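Local coordinates for copper homeostasis protein CutC (Streptococcus agalactiae, PDB 2BDQ) that is thought to bind copper ions and take part in copper homeostasis in the cytoplasm, at residues S90-I104 with L119-P131. Numbering follows the deposited sequence.
Sequences SDALVLGILTSNNHI and LPLVFHMAFDVIP
Phe123 lays one face of its ring over the backbone of Leu95 and Gly96, with Gly96 CA 4.0 Å from the ring centroid and 18° off the normal, a CH-pi contact. The ring belongs to a beta-alpha-beta unit of the CutC TIM barrel: strand 92-95, helix 106-116 and strand 121-123, the two strands neighbouring and parallel. Leu93 N donates to Pro120 O, Val122 N to Leu93 O and Leu95 N to Val122 O, all nearly straight. The fourth bond, His124 N to Leu95 O at 3.2 Å, comes from above the carbonyl plane, where the pairing ends.

Leu93, Leu95, Leu121 and Phe123 share one face of the sheet. Leu121 CD2 lies 3.8 Å from Leu93 CB, and Leu121 also reaches helix 106-116, while Phe123 touches Leu142 of helix 135-144. On the other face Val94 and Val122 are pressed together, Val94 CG2 to Val122 CG1 3.4 Å, tighter than usual; Val122 chi1 of 34°, off a staggered position, also brings CG1 close to Leu93 O, so the side chain is either strained or doubtfully placed.

Past the strands, Leu98 forks over residues 123-130: CD1 rests on Val129 CB and the Ala126 carbonyl, while CD2 meets the Phe123 ring edge and Ile130 CG1. Ile104 CG1 closes on Ile130 CD1 at 3.6 Å, and the Asn102 side chain crosses Val129 at about a right angle.

His124 sets one ring face against the Leu95 carbonyl carbon. Both ring nitrogens have partners near the ring plane, which helps fix its rotation: ND1 accepts from Ala126 N at 3.2 Å, and NE2 is hydrogen-bonded at 2.9 Å to a water, and that water donates to Gly96 O.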
loop_
_atom_site.group_PDB
_atom_site.type_symbol
_atom_site.label_atom_id
_atom_site.label_comp_id
_atom_site.label_asym_id
_atom_site.label_seq_id
_atom_site.Cartn_x
_atom_site.Cartn_y
_atom_site.Cartn_z
ATOM N N SER A 90 -10.939 1.246 -14.194
ATOM C CA SER A 90 -9.589 0.776 -14.471
ATOM C C SER A 90 -9.619 0.040 -15.814
ATOM O O SER A 90 -10.634 -0.557 -16.186
ATOM C CB SER A 90 -9.111 -0.160 -13.362
ATOM O OG SER A 90 -9.066 0.518 -12.117
ATOM N N ASP A 91 -8.507 0.088 -16.536
ATOM C CA ASP A 91 -8.416 -0.548 -17.844
ATOM C C ASP A 91 -8.015 -2.012 -17.794
ATOM O O ASP A 91 -8.346 -2.779 -18.701
ATOM C CB ASP A 91 -7.430 0.223 -18.710
ATOM C CG ASP A 91 -7.884 1.641 -18.961
ATOM O OD1 ASP A 91 -8.878 1.819 -19.702
ATOM O OD2 ASP A 91 -7.264 2.573 -18.402
ATOM N N ALA A 92 -7.312 -2.402 -16.736
ATOM C CA ALA A 92 -6.883 -3.785 -16.600
ATOM C C ALA A 92 -6.634 -4.152 -15.144
ATOM O O ALA A 92 -6.410 -3.284 -14.305
ATOM C CB ALA A 92 -5.620 -4.017 -17.425
ATOM N N LEU A 93 -6.672 -5.449 -14.857
ATOM C CA LEU A 93 -6.437 -5.948 -13.513
ATOM C C LEU A 93 -5.236 -6.891 -13.552
ATOM O O LEU A 93 -5.127 -7.727 -14.450
ATOM C CB LEU A 93 -7.684 -6.676 -13.010
ATOM C CG LEU A 93 -8.998 -5.894 -13.150
ATOM C CD1 LEU A 93 -10.163 -6.778 -12.718
ATOM C CD2 LEU A 93 -8.950 -4.618 -12.314
ATOM N N VAL A 94 -4.338 -6.745 -12.580
ATOM C CA VAL A 94 -3.129 -7.559 -12.498
ATOM C C VAL A 94 -3.192 -8.426 -11.240
ATOM O O VAL A 94 -3.231 -7.906 -10.122
ATOM C CB VAL A 94 -1.877 -6.660 -12.420
ATOM C CG1 VAL A 94 -0.620 -7.489 -12.587
ATOM C CG2 VAL A 94 -1.958 -5.564 -13.474
ATOM N N LEU A 95 -3.206 -9.744 -11.417
ATOM C CA LEU A 95 -3.272 -10.644 -10.272
ATOM C C LEU A 95 -2.519 -11.943 -10.542
ATOM O O LEU A 95 -2.054 -12.188 -11.655
ATOM C CB LEU A 95 -4.730 -10.964 -9.934
ATOM C CG LEU A 95 -5.527 -11.825 -10.919
ATOM C CD1 LEU A 95 -6.762 -12.383 -10.230
ATOM C CD2 LEU A 95 -5.921 -11.005 -12.125
ATOM N N GLY A 96 -2.403 -12.779 -9.517
ATOM C CA GLY A 96 -1.712 -14.044 -9.688
ATOM C C GLY A 96 -1.932 -14.916 -8.479
ATOM O O GLY A 96 -1.583 -14.535 -7.361
ATOM N N ILE A 97 -2.519 -16.087 -8.696
ATOM C CA ILE A 97 -2.790 -17.007 -7.604
ATOM C C ILE A 97 -2.193 -18.379 -7.916
ATOM O O ILE A 97 -2.420 -18.934 -8.990
ATOM C CB ILE A 97 -4.305 -17.179 -7.384
ATOM C CG1 ILE A 97 -5.010 -15.826 -7.475
ATOM C CG2 ILE A 97 -4.565 -17.795 -6.015
ATOM C CD1 ILE A 97 -6.537 -15.931 -7.441
ATOM N N LEU A 98 -1.445 -18.928 -6.965
ATOM C CA LEU A 98 -0.824 -20.236 -7.141
ATOM C C LEU A 98 -1.173 -21.173 -6.006
ATOM O O LEU A 98 -1.477 -20.734 -4.906
ATOM C CB LEU A 98 0.696 -20.112 -7.192
ATOM C CG LEU A 98 1.346 -19.232 -8.259
ATOM C CD1 LEU A 98 2.849 -19.274 -8.052
ATOM C CD2 LEU A 98 0.973 -19.708 -9.656
ATOM N N THR A 99 -1.107 -22.470 -6.282
ATOM C CA THR A 99 -1.382 -23.498 -5.286
ATOM C C THR A 99 -0.077 -23.760 -4.541
ATOM O O THR A 99 0.987 -23.305 -4.967
ATOM C CB THR A 99 -1.832 -24.824 -5.952
ATOM O OG1 THR A 99 -0.773 -25.321 -6.788
ATOM C CG2 THR A 99 -3.080 -24.604 -6.800
ATOM N N SER A 100 -0.167 -24.504 -3.440
ATOM C CA SER A 100 0.997 -24.838 -2.631
ATOM C C SER A 100 2.072 -25.550 -3.447
ATOM O O SER A 100 3.252 -25.523 -3.088
ATOM C CB SER A 100 0.583 -25.712 -1.444
ATOM O OG SER A 100 0.042 -26.953 -1.882
ATOM N N ASN A 101 1.670 -26.187 -4.544
ATOM C CA ASN A 101 2.622 -26.885 -5.407
ATOM C C ASN A 101 3.094 -26.018 -6.576
ATOM O O ASN A 101 3.590 -26.525 -7.583
ATOM C CB ASN A 101 2.017 -28.202 -5.910
ATOM C CG ASN A 101 0.552 -28.071 -6.272
ATOM O OD1 ASN A 101 0.201 -27.813 -7.429
ATOM N ND2 ASN A 101 -0.321 -28.241 -5.275
ATOM N N ASN A 102 2.937 -24.705 -6.427
ATOM C CA ASN A 102 3.382 -23.744 -7.431
ATOM C C ASN A 102 2.741 -23.860 -8.801
ATOM O O ASN A 102 3.391 -23.622 -9.824
ATOM C CB ASN A 102 4.896 -23.839 -7.580
ATOM C CG ASN A 102 5.616 -23.494 -6.308
ATOM O OD1 ASN A 102 6.683 -24.035 -6.020
ATOM N ND2 ASN A 102 5.047 -22.579 -5.538
ATOM N N HIS A 103 1.472 -24.231 -8.827
ATOM C CA HIS A 103 0.741 -24.342 -10.080
ATOM C C HIS A 103 -0.363 -23.309 -10.057
ATOM O O HIS A 103 -0.716 -22.792 -8.996
ATOM C CB HIS A 103 0.163 -25.748 -10.231
ATOM C CG HIS A 103 1.183 -26.769 -10.625
ATOM N ND1 HIS A 103 1.131 -28.080 -10.202
ATOM C CD2 HIS A 103 2.293 -26.666 -11.393
ATOM C CE1 HIS A 103 2.168 -28.739 -10.689
ATOM N NE2 HIS A 103 2.890 -27.904 -11.415
ATOM N N ILE A 104 -0.902 -22.993 -11.224
ATOM C CA ILE A 104 -1.967 -22.013 -11.289
ATOM C C ILE A 104 -3.206 -22.515 -10.567
ATOM O O ILE A 104 -3.716 -23.589 -10.870
ATOM C CB ILE A 104 -2.331 -21.686 -12.746
ATOM C CG1 ILE A 104 -1.154 -20.979 -13.417
ATOM C CG2 ILE A 104 -3.578 -20.816 -12.788
ATOM C CD1 ILE A 104 -1.423 -20.556 -14.825
ATOM N N LEU A 119 -13.256 -7.160 -17.644
ATOM C CA LEU A 119 -12.089 -6.316 -17.870
ATOM C C LEU A 119 -10.882 -7.172 -18.244
ATOM O O LEU A 119 -10.811 -8.350 -17.883
ATOM C CB LEU A 119 -11.757 -5.472 -16.632
ATOM C CG LEU A 119 -12.786 -4.466 -16.099
ATOM C CD1 LEU A 119 -12.054 -3.516 -15.165
ATOM C CD2 LEU A 119 -13.446 -3.678 -17.222
ATOM N N PRO A 120 -9.931 -6.596 -19.004
ATOM C CA PRO A 120 -8.719 -7.306 -19.425
ATOM C C PRO A 120 -7.968 -7.790 -18.190
ATOM O O PRO A 120 -7.844 -7.051 -17.210
ATOM C CB PRO A 120 -7.936 -6.235 -20.175
ATOM C CG PRO A 120 -9.015 -5.385 -20.769
ATOM C CD PRO A 120 -10.005 -5.263 -19.630
ATOM N N LEU A 121 -7.468 -9.020 -18.242
ATOM C CA LEU A 121 -6.752 -9.599 -17.115
ATOM C C LEU A 121 -5.309 -9.959 -17.426
ATOM O O LEU A 121 -5.004 -10.490 -18.494
ATOM C CB LEU A 121 -7.475 -10.853 -16.624
ATOM C CG LEU A 121 -8.888 -10.673 -16.071
ATOM C CD1 LEU A 121 -9.512 -12.042 -15.834
ATOM C CD2 LEU A 121 -8.837 -9.876 -14.776
ATOM N N VAL A 122 -4.419 -9.659 -16.484
ATOM C CA VAL A 122 -3.010 -9.980 -16.635
ATOM C C VAL A 122 -2.506 -10.748 -15.416
ATOM O O VAL A 122 -2.837 -10.411 -14.279
ATOM C CB VAL A 122 -2.153 -8.697 -16.889
ATOM C CG1 VAL A 122 -2.713 -7.529 -16.142
ATOM C CG2 VAL A 122 -0.700 -8.945 -16.501
ATOM N N PHE A 123 -1.742 -11.809 -15.683
ATOM C CA PHE A 123 -1.144 -12.669 -14.658
ATOM C C PHE A 123 0.283 -12.127 -14.476
ATOM O O PHE A 123 1.030 -11.989 -15.453
ATOM C CB PHE A 123 -1.135 -14.127 -15.162
ATOM C CG PHE A 123 -1.013 -15.162 -14.065
ATOM C CD1 PHE A 123 0.227 -15.510 -13.537
ATOM C CD2 PHE A 123 -2.144 -15.749 -13.530
ATOM C CE1 PHE A 123 0.327 -16.425 -12.483
ATOM C CE2 PHE A 123 -2.052 -16.665 -12.479
ATOM C CZ PHE A 123 -0.814 -17.000 -11.955
ATOM N N HIS A 124 0.660 -11.806 -13.242
ATOM C CA HIS A 124 1.982 -11.228 -13.003
ATOM C C HIS A 124 3.155 -12.183 -12.762
ATOM O O HIS A 124 3.064 -13.381 -13.023
ATOM C CB HIS A 124 1.897 -10.209 -11.861
ATOM C CG HIS A 124 1.289 -10.750 -10.607
ATOM N ND1 HIS A 124 1.719 -11.923 -10.015
ATOM C CD2 HIS A 124 0.314 -10.265 -9.803
ATOM C CE1 HIS A 124 1.036 -12.129 -8.905
ATOM N NE2 HIS A 124 0.176 -11.136 -8.751
HETATM N N MSE A 125 4.252 -11.614 -12.269
HETATM C CA MSE A 125 5.510 -12.311 -11.983
HETATM C C MSE A 125 5.351 -13.659 -11.256
HETATM O O MSE A 125 6.284 -14.460 -11.213
HETATM C CB MSE A 125 6.428 -11.382 -11.168
HETATM C CG MSE A 125 7.884 -11.254 -11.657
HETATM SE SE MSE A 125 8.226 -9.919 -13.072
HETATM C CE MSE A 125 8.241 -8.302 -11.991
ATOM N N ALA A 126 4.186 -13.916 -10.676
ATOM C CA ALA A 126 3.976 -15.191 -9.994
ATOM C C ALA A 126 4.152 -16.333 -10.997
ATOM O O ALA A 126 4.396 -17.480 -10.617
ATOM C CB ALA A 126 2.584 -15.248 -9.384
ATOM N N PHE A 127 4.026 -16.008 -12.281
ATOM C CA PHE A 127 4.168 -16.998 -13.340
ATOM C C PHE A 127 5.541 -17.665 -13.318
ATOM O O PHE A 127 5.655 -18.854 -13.602
ATOM C CB PHE A 127 3.955 -16.347 -14.710
ATOM C CG PHE A 127 3.901 -17.329 -15.849
ATOM C CD1 PHE A 127 2.706 -17.976 -16.174
ATOM C CD2 PHE A 127 5.043 -17.624 -16.588
ATOM C CE1 PHE A 127 2.654 -18.904 -17.213
ATOM C CE2 PHE A 127 5.001 -18.552 -17.627
ATOM C CZ PHE A 127 3.809 -19.190 -17.945
ATOM N N ASP A 128 6.578 -16.903 -12.982
ATOM C CA ASP A 128 7.938 -17.435 -12.947
ATOM C C ASP A 128 8.173 -18.498 -11.869
ATOM O O ASP A 128 9.132 -19.267 -11.969
ATOM C CB ASP A 128 8.949 -16.299 -12.766
ATOM C CG ASP A 128 8.896 -15.275 -13.894
ATOM O OD1 ASP A 128 9.116 -15.649 -15.066
ATOM O OD2 ASP A 128 8.634 -14.085 -13.612
ATOM N N VAL A 129 7.308 -18.542 -10.847
ATOM C CA VAL A 129 7.432 -19.518 -9.753
ATOM C C VAL A 129 7.004 -20.910 -10.224
ATOM O O VAL A 129 7.377 -21.927 -9.636
ATOM C CB VAL A 129 6.549 -19.124 -8.532
ATOM C CG1 VAL A 129 6.676 -20.174 -7.419
ATOM C CG2 VAL A 129 6.951 -17.754 -8.014
ATOM N N ILE A 130 6.202 -20.939 -11.282
ATOM C CA ILE A 130 5.723 -22.190 -11.855
ATOM C C ILE A 130 6.912 -23.008 -12.389
ATOM O O ILE A 130 7.802 -22.473 -13.054
ATOM C CB ILE A 130 4.727 -21.898 -12.999
ATOM C CG1 ILE A 130 3.545 -21.097 -12.443
ATOM C CG2 ILE A 130 4.244 -23.198 -13.643
ATOM C CD1 ILE A 130 2.488 -20.764 -13.466
ATOM N N PRO A 131 6.960 -24.312 -12.074
ATOM C CA PRO A 131 8.082 -25.113 -12.580
ATOM C C PRO A 131 8.148 -25.010 -14.103
ATOM O O PRO A 131 7.135 -25.177 -14.781
ATOM C CB PRO A 131 7.766 -26.526 -12.074
ATOM C CG PRO A 131 6.284 -26.506 -11.838
ATOM C CD PRO A 131 6.049 -25.132 -11.263
HETATM O O HOH W 1 -2.018 -11.378 -6.823
#